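Local coordinates for reticulocyte binding protein (PDB 3FAW) that is a secreted, cell-wall-anchored pullulanase of group B Streptococcus that probably hydrolyses the alpha-1,6 linkages of pullulan and related alpha-glucans, at residues 124-129 with 430-435; 399-402 with 408-411; 120-125 with 492-497; 454-459 with 465-470. All coordinates share one frame; numbering follows the deposited sequence. Where two conformers were deposited one is given.

Contact 1. Residues 124-129 with 430-435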
# COMPACT_ATOMS: atom_id res chain seq x y z
N PHE A 124 -24.74 9.63 -14.90
CA PHE A 124 -25.40 9.52 -16.20
C PHE A 124 -24.50 8.82 -17.22
O PHE A 124 -24.98 8.04 -18.05
CB PHE A 124 -25.81 10.91 -16.70
CG PHE A 124 -26.68 10.90 -17.95
CD1 PHE A 124 -27.82 10.10 -18.01
CD2 PHE A 124 -26.37 11.71 -19.03
CE1 PHE A 124 -28.62 10.10 -19.15
CE2 PHE A 124 -27.17 11.71 -20.17
CZ PHE A 124 -28.30 10.91 -20.23
N LYS A 125 -23.19 9.08 -17.16
CA LYS A 125 -22.21 8.38 -18.00
C LYS A 125 -22.21 6.87 -17.71
O LYS A 125 -22.08 6.07 -18.64
CB LYS A 125 -20.80 8.95 -17.81
CG LYS A 125 -20.58 10.32 -18.45
CD LYS A 125 -19.11 10.72 -18.47
CE LYS A 125 -18.91 12.00 -19.27
NZ LYS A 125 -17.52 12.52 -19.24
N ASP A 126 -22.35 6.49 -16.44
CA ASP A 126 -22.51 5.08 -16.07
C ASP A 126 -23.83 4.51 -16.60
O ASP A 126 -23.87 3.40 -17.11
CB ASP A 126 -22.47 4.89 -14.55
CG ASP A 126 -21.07 4.98 -13.97
OD1 ASP A 126 -20.08 4.96 -14.72
OD2 ASP A 126 -20.97 5.07 -12.72
N GLN A 127 -24.91 5.28 -16.46
CA GLN A 127 -26.22 4.85 -16.98
C GLN A 127 -26.13 4.53 -18.47
O GLN A 127 -26.67 3.51 -18.91
CB GLN A 127 -27.29 5.92 -16.73
CG GLN A 127 -28.71 5.51 -17.20
CD GLN A 127 -29.79 6.52 -16.84
OE1 GLN A 127 -29.71 7.21 -15.83
NE2 GLN A 127 -30.82 6.60 -17.68
N LEU A 128 -25.44 5.38 -19.23
CA LEU A 128 -25.35 5.23 -20.68
C LEU A 128 -24.26 4.28 -21.15
O LEU A 128 -24.45 3.53 -22.11
CB LEU A 128 -25.13 6.59 -21.36
CG LEU A 128 -26.19 7.67 -21.20
CD1 LEU A 128 -25.80 8.89 -22.05
CD2 LEU A 128 -27.58 7.17 -21.58
N TYR A 129 -23.10 4.33 -20.48
CA TYR A 129 -21.88 3.72 -21.03
C TYR A 129 -21.21 2.64 -20.16
O TYR A 129 -20.26 2.01 -20.62
CB TYR A 129 -20.85 4.80 -21.35
CG TYR A 129 -21.43 5.99 -22.08
CD1 TYR A 129 -22.12 5.83 -23.28
CD2 TYR A 129 -21.28 7.28 -21.58
CE1 TYR A 129 -22.66 6.91 -23.95
CE2 TYR A 129 -21.80 8.37 -22.25
CZ TYR A 129 -22.49 8.18 -23.43
OH TYR A 129 -23.03 9.26 -24.10
N THR A 430 -15.90 5.01 -6.72
CA THR A 430 -17.35 4.87 -6.71
C THR A 430 -17.92 4.89 -8.14
O THR A 430 -19.05 4.46 -8.36
CB THR A 430 -18.03 5.99 -5.87
OG1 THR A 430 -17.64 7.28 -6.38
CG2 THR A 430 -17.62 5.89 -4.41
N HIS A 431 -17.13 5.39 -9.08
CA HIS A 431 -17.53 5.47 -10.49
C HIS A 431 -17.28 4.11 -11.14
O HIS A 431 -16.22 3.51 -10.93
CB HIS A 431 -16.77 6.59 -11.22
CG HIS A 431 -16.79 7.91 -10.50
ND1 HIS A 431 -16.07 9.00 -10.94
CD2 HIS A 431 -17.42 8.30 -9.37
CE1 HIS A 431 -16.27 10.01 -10.11
NE2 HIS A 431 -17.09 9.62 -9.15
N ALA A 432 -18.24 3.63 -11.91
CA ALA A 432 -18.28 2.22 -12.36
C ALA A 432 -17.02 1.71 -13.06
O ALA A 432 -16.50 0.64 -12.72
CB ALA A 432 -19.51 1.98 -13.25
N MET A 433 -16.52 2.46 -14.05
CA MET A 433 -15.35 2.01 -14.81
C MET A 433 -14.05 2.25 -14.04
O MET A 433 -13.05 1.57 -14.29
CB MET A 433 -15.31 2.68 -16.19
CG MET A 433 -16.57 2.50 -17.03
SD MET A 433 -17.06 0.78 -17.29
CE MET A 433 -18.16 0.51 -15.91
N SER A 434 -14.06 3.20 -13.11
CA SER A 434 -12.95 3.40 -12.18
C SER A 434 -12.91 2.27 -11.15
O SER A 434 -11.83 1.78 -10.80
CB SER A 434 -13.07 4.74 -11.46
OG SER A 434 -12.98 5.83 -12.37
N ARG A 435 -14.08 1.87 -10.67
CA ARG A 435 -14.19 0.70 -9.80
C ARG A 435 -13.72 -0.57 -10.54
O ARG A 435 -13.04 -1.40 -9.95
CB ARG A 435 -15.62 0.52 -9.29
CG ARG A 435 -15.75 -0.59 -8.25
CD ARG A 435 -17.15 -0.62 -7.67
NE ARG A 435 -17.39 0.49 -6.75
CZ ARG A 435 -18.54 0.70 -6.11
NH1 ARG A 435 -19.58 -0.12 -6.28
NH2 ARG A 435 -18.66 1.74 -5.30

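Contact 2. Residues 399-402 with 408-411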
# COMPACT_ATOMS: atom_id res chain seq x y z
N TYR A 399 -3.39 13.54 -16.22
CA TYR A 399 -3.66 13.28 -17.63
C TYR A 399 -3.73 11.79 -18.01
O TYR A 399 -4.38 11.44 -19.00
CB TYR A 399 -2.69 14.06 -18.54
CG TYR A 399 -1.22 13.69 -18.46
CD1 TYR A 399 -0.75 12.45 -18.90
CD2 TYR A 399 -0.28 14.60 -17.99
CE1 TYR A 399 0.60 12.12 -18.84
CE2 TYR A 399 1.07 14.29 -17.93
CZ TYR A 399 1.50 13.05 -18.36
OH TYR A 399 2.84 12.74 -18.30
N LEU A 400 -3.08 10.92 -17.24
CA LEU A 400 -3.06 9.48 -17.52
C LEU A 400 -4.44 8.91 -17.85
O LEU A 400 -4.59 8.13 -18.78
CB LEU A 400 -2.45 8.70 -16.34
CG LEU A 400 -0.92 8.62 -16.32
CD1 LEU A 400 -0.39 8.23 -14.94
CD2 LEU A 400 -0.44 7.63 -17.40
N PHE A 401 -5.43 9.31 -17.05
CA PHE A 401 -6.82 8.92 -17.24
C PHE A 401 -7.68 10.07 -17.79
O PHE A 401 -8.63 9.82 -18.53
CB PHE A 401 -7.42 8.41 -15.93
CG PHE A 401 -7.07 6.98 -15.62
CD1 PHE A 401 -7.85 5.95 -16.11
CD2 PHE A 401 -5.97 6.67 -14.84
CE1 PHE A 401 -7.54 4.63 -15.83
CE2 PHE A 401 -5.65 5.35 -14.56
CZ PHE A 401 -6.44 4.33 -15.06
N GLU A 402 -7.35 11.31 -17.44
CA GLU A 402 -8.15 12.46 -17.87
C GLU A 402 -8.11 12.65 -19.39
O GLU A 402 -9.10 13.08 -19.99
CB GLU A 402 -7.70 13.75 -17.17
CG GLU A 402 -8.73 14.89 -17.21
CD GLU A 402 -9.97 14.64 -16.35
OE1 GLU A 402 -9.99 13.66 -15.58
OE2 GLU A 402 -10.93 15.44 -16.44
N TYR A 408 -14.70 12.11 -15.57
CA TYR A 408 -15.28 10.81 -15.18
C TYR A 408 -14.45 9.99 -14.19
O TYR A 408 -14.92 9.65 -13.10
CB TYR A 408 -15.58 9.94 -16.41
CG TYR A 408 -16.11 8.60 -15.95
CD1 TYR A 408 -17.46 8.42 -15.67
CD2 TYR A 408 -15.24 7.53 -15.73
CE1 TYR A 408 -17.93 7.22 -15.20
CE2 TYR A 408 -15.70 6.33 -15.26
CZ TYR A 408 -17.05 6.17 -15.00
OH TYR A 408 -17.53 4.97 -14.53
N TYR A 409 -13.23 9.63 -14.59
CA TYR A 409 -12.43 8.63 -13.86
C TYR A 409 -12.05 9.06 -12.45
O TYR A 409 -11.98 8.23 -11.53
CB TYR A 409 -11.14 8.30 -14.63
CG TYR A 409 -11.29 7.23 -15.69
CD1 TYR A 409 -11.55 5.91 -15.34
CD2 TYR A 409 -11.13 7.53 -17.04
CE1 TYR A 409 -11.67 4.91 -16.30
CE2 TYR A 409 -11.24 6.54 -18.01
CZ TYR A 409 -11.51 5.24 -17.63
OH TYR A 409 -11.62 4.25 -18.59
N HIS A 410 -11.78 10.35 -12.27
CA HIS A 410 -11.34 10.86 -10.98
C HIS A 410 -12.52 11.33 -10.14
O HIS A 410 -13.60 11.64 -10.67
CB HIS A 410 -10.35 12.01 -11.17
CG HIS A 410 -9.19 11.67 -12.05
ND1 HIS A 410 -9.00 12.21 -13.30
CD2 HIS A 410 -8.14 10.82 -11.85
CE1 HIS A 410 -7.90 11.73 -13.84
NE2 HIS A 410 -7.36 10.88 -12.98
N PHE A 411 -12.32 11.36 -8.82
CA PHE A 411 -13.23 12.09 -7.94
C PHE A 411 -13.21 13.55 -8.39
O PHE A 411 -12.16 14.06 -8.79
CB PHE A 411 -12.80 12.01 -6.47
CG PHE A 411 -13.12 10.70 -5.80
CD1 PHE A 411 -14.40 10.15 -5.87
CD2 PHE A 411 -12.15 10.03 -5.06
CE1 PHE A 411 -14.70 8.95 -5.23
CE2 PHE A 411 -12.44 8.82 -4.42
CZ PHE A 411 -13.72 8.29 -4.50
O HOH W 1 -4.95 9.83 -13.80
O HOH W 2 -12.57 13.00 -13.38
O HOH W 3 -11.37 11.28 -16.24

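Contact 3. Residues 120-125 with 492-497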
# COMPACT_ATOMS: atom_id res chain seq x y z
N GLN A 120 -22.18 15.63 -19.26
CA GLN A 120 -22.79 14.43 -18.71
C GLN A 120 -22.20 14.14 -17.33
O GLN A 120 -20.98 14.04 -17.20
CB GLN A 120 -22.57 13.23 -19.64
CG GLN A 120 -23.36 13.32 -20.94
CD GLN A 120 -22.99 12.23 -21.93
OE1 GLN A 120 -21.85 11.78 -21.99
NE2 GLN A 120 -23.97 11.81 -22.72
N SER A 121 -23.05 14.00 -16.32
CA SER A 121 -22.59 13.64 -14.97
C SER A 121 -22.03 12.23 -15.01
O SER A 121 -22.42 11.44 -15.87
CB SER A 121 -23.73 13.75 -13.94
OG SER A 121 -24.65 12.67 -14.07
N TRP A 122 -21.13 11.90 -14.09
CA TRP A 122 -20.56 10.55 -14.07
C TRP A 122 -21.63 9.47 -13.83
O TRP A 122 -21.54 8.38 -14.40
CB TRP A 122 -19.39 10.42 -13.07
CG TRP A 122 -19.74 10.48 -11.61
CD1 TRP A 122 -19.67 11.57 -10.79
CD2 TRP A 122 -20.18 9.39 -10.78
NE1 TRP A 122 -20.05 11.24 -9.51
CE2 TRP A 122 -20.36 9.90 -9.48
CE3 TRP A 122 -20.43 8.03 -11.02
CZ2 TRP A 122 -20.80 9.10 -8.41
CZ3 TRP A 122 -20.86 7.24 -9.95
CH2 TRP A 122 -21.04 7.78 -8.67
N GLU A 123 -22.64 9.77 -13.02
CA GLU A 123 -23.77 8.85 -12.81
C GLU A 123 -24.53 8.57 -14.11
O GLU A 123 -24.92 7.44 -14.38
CB GLU A 123 -24.77 9.39 -11.76
CG GLU A 123 -24.23 9.51 -10.34
CD GLU A 123 -23.66 10.89 -10.03
OE1 GLU A 123 -23.27 11.62 -10.97
OE2 GLU A 123 -23.59 11.24 -8.83
N PHE A 124 -24.74 9.63 -14.90
CA PHE A 124 -25.40 9.52 -16.20
C PHE A 124 -24.50 8.82 -17.22
O PHE A 124 -24.98 8.04 -18.05
CB PHE A 124 -25.81 10.91 -16.70
CG PHE A 124 -26.68 10.90 -17.95
CD1 PHE A 124 -27.82 10.10 -18.01
CD2 PHE A 124 -26.37 11.71 -19.03
CE1 PHE A 124 -28.62 10.10 -19.15
CE2 PHE A 124 -27.17 11.71 -20.17
CZ PHE A 124 -28.30 10.91 -20.23
N LYS A 125 -23.19 9.08 -17.16
CA LYS A 125 -22.21 8.38 -18.00
C LYS A 125 -22.21 6.87 -17.71
O LYS A 125 -22.08 6.07 -18.64
CB LYS A 125 -20.80 8.95 -17.81
CG LYS A 125 -20.58 10.32 -18.45
CD LYS A 125 -19.11 10.72 -18.47
CE LYS A 125 -18.91 12.00 -19.27
NZ LYS A 125 -17.52 12.52 -19.24
N GLN A 492 -11.78 12.01 0.63
CA GLN A 492 -12.25 13.24 -0.02
C GLN A 492 -13.49 12.96 -0.87
O GLN A 492 -14.53 13.58 -0.67
CB GLN A 492 -11.14 13.86 -0.87
CG GLN A 492 -9.95 14.33 -0.06
CD GLN A 492 -10.33 15.35 1.00
OE1 GLN A 492 -10.06 15.15 2.19
NE2 GLN A 492 -10.98 16.42 0.58
N GLY A 493 -13.37 12.02 -1.81
CA GLY A 493 -14.49 11.63 -2.66
C GLY A 493 -14.94 12.72 -3.61
O GLY A 493 -14.18 13.65 -3.91
N ASP A 494 -16.17 12.61 -4.10
CA ASP A 494 -16.79 13.62 -4.96
C ASP A 494 -17.35 14.75 -4.08
O ASP A 494 -17.97 14.48 -3.06
CB ASP A 494 -17.93 13.02 -5.79
CG ASP A 494 -17.43 12.12 -6.92
OD1 ASP A 494 -16.53 12.53 -7.67
OD2 ASP A 494 -17.98 11.01 -7.08
N GLN A 495 -17.13 16.00 -4.48
CA GLN A 495 -17.59 17.13 -3.68
C GLN A 495 -19.10 17.06 -3.43
O GLN A 495 -19.89 16.95 -4.37
CB GLN A 495 -17.24 18.48 -4.33
CG GLN A 495 -17.52 19.68 -3.42
CD GLN A 495 -17.32 21.03 -4.09
OE1 GLN A 495 -16.70 21.03 -5.27
NE2 GLN A 495 -17.72 22.06 -3.54
N GLY A 496 -19.49 17.11 -2.16
CA GLY A 496 -20.90 17.10 -1.77
C GLY A 496 -21.61 15.76 -1.92
O GLY A 496 -22.83 15.70 -1.86
N LYS A 497 -20.84 14.69 -2.10
CA LYS A 497 -21.40 13.35 -2.25
C LYS A 497 -20.76 12.39 -1.24
O LYS A 497 -19.89 11.60 -1.60
CB LYS A 497 -21.20 12.86 -3.69
CG LYS A 497 -22.04 13.64 -4.71
CD LYS A 497 -21.79 13.20 -6.14
CE LYS A 497 -22.79 13.86 -7.09
NZ LYS A 497 -22.40 13.74 -8.52
O HOH W 4 -19.31 14.33 -8.87

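Contact 4. Residues 454-459 with 465-470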
# COMPACT_ATOMS: atom_id res chain seq x y z
N PHE A 454 -3.06 -8.54 -0.54
CA PHE A 454 -2.82 -7.18 -1.02
C PHE A 454 -2.76 -6.18 0.13
O PHE A 454 -3.50 -6.33 1.12
CB PHE A 454 -3.93 -6.75 -2.00
CG PHE A 454 -3.96 -7.55 -3.27
CD1 PHE A 454 -3.17 -7.18 -4.35
CD2 PHE A 454 -4.76 -8.67 -3.38
CE1 PHE A 454 -3.19 -7.92 -5.53
CE2 PHE A 454 -4.78 -9.42 -4.54
CZ PHE A 454 -3.99 -9.04 -5.62
N ARG A 455 -1.90 -5.18 -0.00
CA ARG A 455 -1.85 -4.04 0.93
C ARG A 455 -2.24 -2.76 0.20
O ARG A 455 -1.61 -2.40 -0.79
CB ARG A 455 -0.45 -3.85 1.54
CG ARG A 455 -0.48 -2.92 2.76
CD ARG A 455 0.64 -1.89 2.84
NE ARG A 455 0.58 -0.85 1.83
CZ ARG A 455 1.03 0.40 1.96
NH1 ARG A 455 1.59 0.83 3.09
NH2 ARG A 455 0.91 1.24 0.95
N PHE A 456 -3.27 -2.08 0.70
CA PHE A 456 -3.76 -0.86 0.06
C PHE A 456 -3.13 0.41 0.66
O PHE A 456 -3.21 0.65 1.86
CB PHE A 456 -5.28 -0.76 0.16
CG PHE A 456 -6.01 -1.76 -0.70
CD1 PHE A 456 -6.24 -1.49 -2.05
CD2 PHE A 456 -6.50 -2.94 -0.16
CE1 PHE A 456 -6.92 -2.41 -2.84
CE2 PHE A 456 -7.19 -3.86 -0.95
CZ PHE A 456 -7.40 -3.59 -2.29
N ASP A 457 -2.50 1.20 -0.21
CA ASP A 457 -1.95 2.49 0.17
C ASP A 457 -3.11 3.48 0.33
O ASP A 457 -4.00 3.54 -0.52
CB ASP A 457 -0.98 2.98 -0.91
CG ASP A 457 -0.14 4.15 -0.45
OD1 ASP A 457 0.71 3.99 0.45
OD2 ASP A 457 -0.33 5.25 -1.00
N MET A 458 -3.08 4.23 1.42
CA MET A 458 -4.12 5.22 1.73
C MET A 458 -5.51 4.68 1.41
O MET A 458 -6.29 5.30 0.67
CB MET A 458 -3.84 6.52 0.98
CG MET A 458 -2.49 7.13 1.35
SD MET A 458 -2.26 8.81 0.76
CE MET A 458 -3.48 9.70 1.73
N MET A 459 -5.82 3.51 1.98
CA MET A 459 -7.10 2.84 1.76
C MET A 459 -8.29 3.74 2.14
O MET A 459 -9.38 3.61 1.58
CB MET A 459 -7.15 1.53 2.54
CG MET A 459 -8.24 0.57 2.09
SD MET A 459 -8.05 -1.08 2.80
CE MET A 459 -8.22 -0.70 4.55
N ALA A 465 -17.26 0.26 -0.34
CA ALA A 465 -17.91 -0.63 -1.32
C ALA A 465 -16.95 -1.20 -2.37
O ALA A 465 -17.05 -2.39 -2.72
CB ALA A 465 -19.07 0.11 -2.00
N ALA A 466 -16.04 -0.37 -2.88
CA ALA A 466 -15.06 -0.82 -3.88
C ALA A 466 -14.06 -1.83 -3.30
O ALA A 466 -13.71 -2.82 -3.95
CB ALA A 466 -14.32 0.38 -4.47
N ILE A 467 -13.61 -1.58 -2.07
CA ILE A 467 -12.65 -2.47 -1.41
C ILE A 467 -13.33 -3.77 -0.97
O ILE A 467 -12.72 -4.85 -1.06
CB ILE A 467 -11.95 -1.79 -0.21
CG1 ILE A 467 -11.35 -0.44 -0.61
CG2 ILE A 467 -10.86 -2.69 0.36
CD1 ILE A 467 -10.34 -0.51 -1.76
N GLU A 468 -14.57 -3.67 -0.51
CA GLU A 468 -15.40 -4.85 -0.23
C GLU A 468 -15.49 -5.75 -1.45
O GLU A 468 -15.27 -6.96 -1.36
CB GLU A 468 -16.83 -4.44 0.18
CG GLU A 468 -17.06 -4.29 1.68
CD GLU A 468 -17.16 -5.62 2.42
OE1 GLU A 468 -16.93 -6.68 1.80
OE2 GLU A 468 -17.46 -5.60 3.63
N LEU A 469 -15.83 -5.15 -2.59
CA LEU A 469 -15.98 -5.89 -3.84
C LEU A 469 -14.65 -6.52 -4.27
O LEU A 469 -14.62 -7.67 -4.70
CB LEU A 469 -16.51 -4.98 -4.95
CG LEU A 469 -16.86 -5.63 -6.29
CD1 LEU A 469 -17.96 -6.67 -6.12
CD2 LEU A 469 -17.28 -4.57 -7.31
N ALA A 470 -13.57 -5.75 -4.17
CA ALA A 470 -12.23 -6.26 -4.49
C ALA A 470 -11.89 -7.49 -3.64
O ALA A 470 -11.31 -8.45 -4.14
CB ALA A 470 -11.18 -5.17 -4.30

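Contact 1. Residues 124-129 with 430-435
The carboxylate of Asp126 reaches the first turn of helix 432-449: Ala432 N donates to Asp126 OD2 over 3.2 Å. The bond is fairly straight, with an N-H...O angle of 163°, and it reaches the oxygen from the syn side, 30° out of the carboxylate plane. The methyl of Ala432 lies close by, with CB 3.4 Å from Asp126 OD1, so both oxygens bear on this one small residue. In Asp126 the CG sits opposite the carbonyl carbon (chi1 -76°), which carries the carboxylate off helix 122-129 toward its partner. The other oxygen, OD1, is bonded to the hydroxyl of Tyr408, and that hydroxyl in turn receives Met433 N. Asp126 and Tyr408 thus serve two successive amides at the start of the helix. The imidazole of His431, at the N-cap position, turns to other partners, its ND1 bonded to the carbonyl of Tyr408. Since the amides of a first helical turn have no carbonyl acceptors within their own helix, a carboxylate from another helix satisfies one of them here, and the positive end of the helix dipole would be expected to favour its negative charge.

Contact 2. Residues 399-402 with 408-411
Glu402 and His410 make the polar core of this contact, Phe401 and Tyr409 the aromatic one. His410 ND1 donates to Glu402 OE1 at 2.9 Å, and the oxygen lies only 7° out of the imidazole plane. The ring approaches nearly in line with the C-O bond, while the N-H...O angle of 139° leaves the bond distinctly bent. Beside it, Phe401 turns an edge onto the face of Tyr409 in a T-shaped pair, the centroids of the Phe401 and Tyr409 rings 4.9 Å apart and the planes inclined at 60°. Phe401 CD1 does the touching, over the centre of the tyrosine ring, and Tyr408 CD2 sits off-centre over the opposite face. Phe401 CB also packs against the imidazole, 3.8 Å from His410 NE2.

Further out, water 3 donates to Glu402 OE1 at 2.8 Å and accepts from Tyr409 N at 3.0 Å, so the carboxylate oxygen holds both the histidine ring and, through water, the backbone amide of Tyr409. Water 1 lies 2.8 Å from His410 NE2, at the ring's other nitrogen. Glu402 reaches its partner because its chain bends at the second torsion; its second oxygen, OE2, takes the amide of Asn407 and steadies the carboxylate from the short connection between the two segments. The short helix 399-402 is thereby tied back to the loop it leads into. This loop belongs to the long excursion between barrel strand 385-390, the third, and helix 432-449, the place where enzymes of the alpha-amylase family usually carry their domain B insertion.

Contact 3. Residues 120-125 with 492-497
Lys497 NZ and Glu123 OE2 form a salt bridge of 2.8 Å, the ammonium using the syn lone pair of that oxygen; the other one, Glu123 OE1, stands farther from NZ at 3.4 Å. The two side chains arrive from opposite directions, Lys497 stretched out beyond CG and Glu123 bent at chi2 (93°). The ammonium also donates to water 4, at 3.2 Å from Lys497 NZ, and this water accepts a weak bond from Trp122 NE1, lying in the plane of the indole.

Lys497 ends a type II beta turn from Asp494, closed by Lys497 N donating to Asp494 O and with Gly496 at its third position, where phi is positive; Glu123 stands in the first turn of helix 122-129. Ser121 is the N-cap of that helix: its OG accepts from Phe124 N at 3.2 Å, and Trp122 and Glu123 follow it in the chain.

Asp494 OD2 comes within 3.2 Å of Trp122 NE1, but the angle is too poor for a hydrogen bond. That oxygen takes His431 NE2 instead, and Asp494 OD1 takes Met412 N. The remaining packing centres on the indole, whose CG is wedged between the backbone N and the carbonyl carbon (chi1 71°): Glu123 CD lies over one face, 3.5 Å above the Trp122 ring plane and toward its rim, and the rings of His431 and Trp122 stack.

Contact 4. Residues 454-459 with 465-470
Strand 453-456, helix 464-477 and strand 482-485 form a beta-alpha-beta unit of the TIM barrel, and this contact is where the first strand and the helix pack together. Ile467 points from the helix toward the barrel and does all the touching on its side. Its CD1 methyl sits over one face of Phe456, a CH-pi contact in which CD1 is 4.2 Å from the ring centroid and 17° off the ring normal. The other branch, CG2, lies 4.1 Å from Phe456 CE2; in the conformer given for Met459, which is one of two, CG2 is also 4.1 Å from Met459 SD. The placement of the two branches follows from chi1 of -52°: CG1 is opposite the carbonyl carbon and CG2 opposite the backbone N.

The strand alternates as parallel barrel strands do. Phe456 faces the helix layer, whereas its neighbours Arg455 and Asp457 turn the other way and form a salt bridge, Arg455 NH2 to Asp457 OD1 at 2.8 Å, on the anti lone pair of that oxygen. Arg455 NH2 also bridges to Asp389 of the preceding barrel strand, and Asp457 OD2 takes Asn393 ND2. In alpha-amylase family relatives the aspartate following the fourth strand is the nucleophile; Asp457 is consistent with that place, although its role here is inferred.

Strand 513-516 adds to this hydrophobic layer: Val513 touches both Ile467 and Met459, and Val515 adds to the packing around the methionine.

Contacts 1, 2 and 3 form one cluster, with centres 10 to 12 Å apart. Contacts 1 and 3 share helix 122-129, which lies between the N-terminal sheet and the strands that follow, and join it to the catalytic domain at two places. His431 of contact 1 also reaches contact 3, while Tyr408 of contact 2 is bonded to both segments of contact 1. Contact 4 lies apart in the barrel and holds Asp457, the probable nucleophile by family comparison; the centres of the other three are 19 to 20 Å from its own, yet Arg435 of contact 1 packs on Ala465, Ala466 and Leu469. Met459 in contact 4 lies about 11 Å from a bound calcium ion.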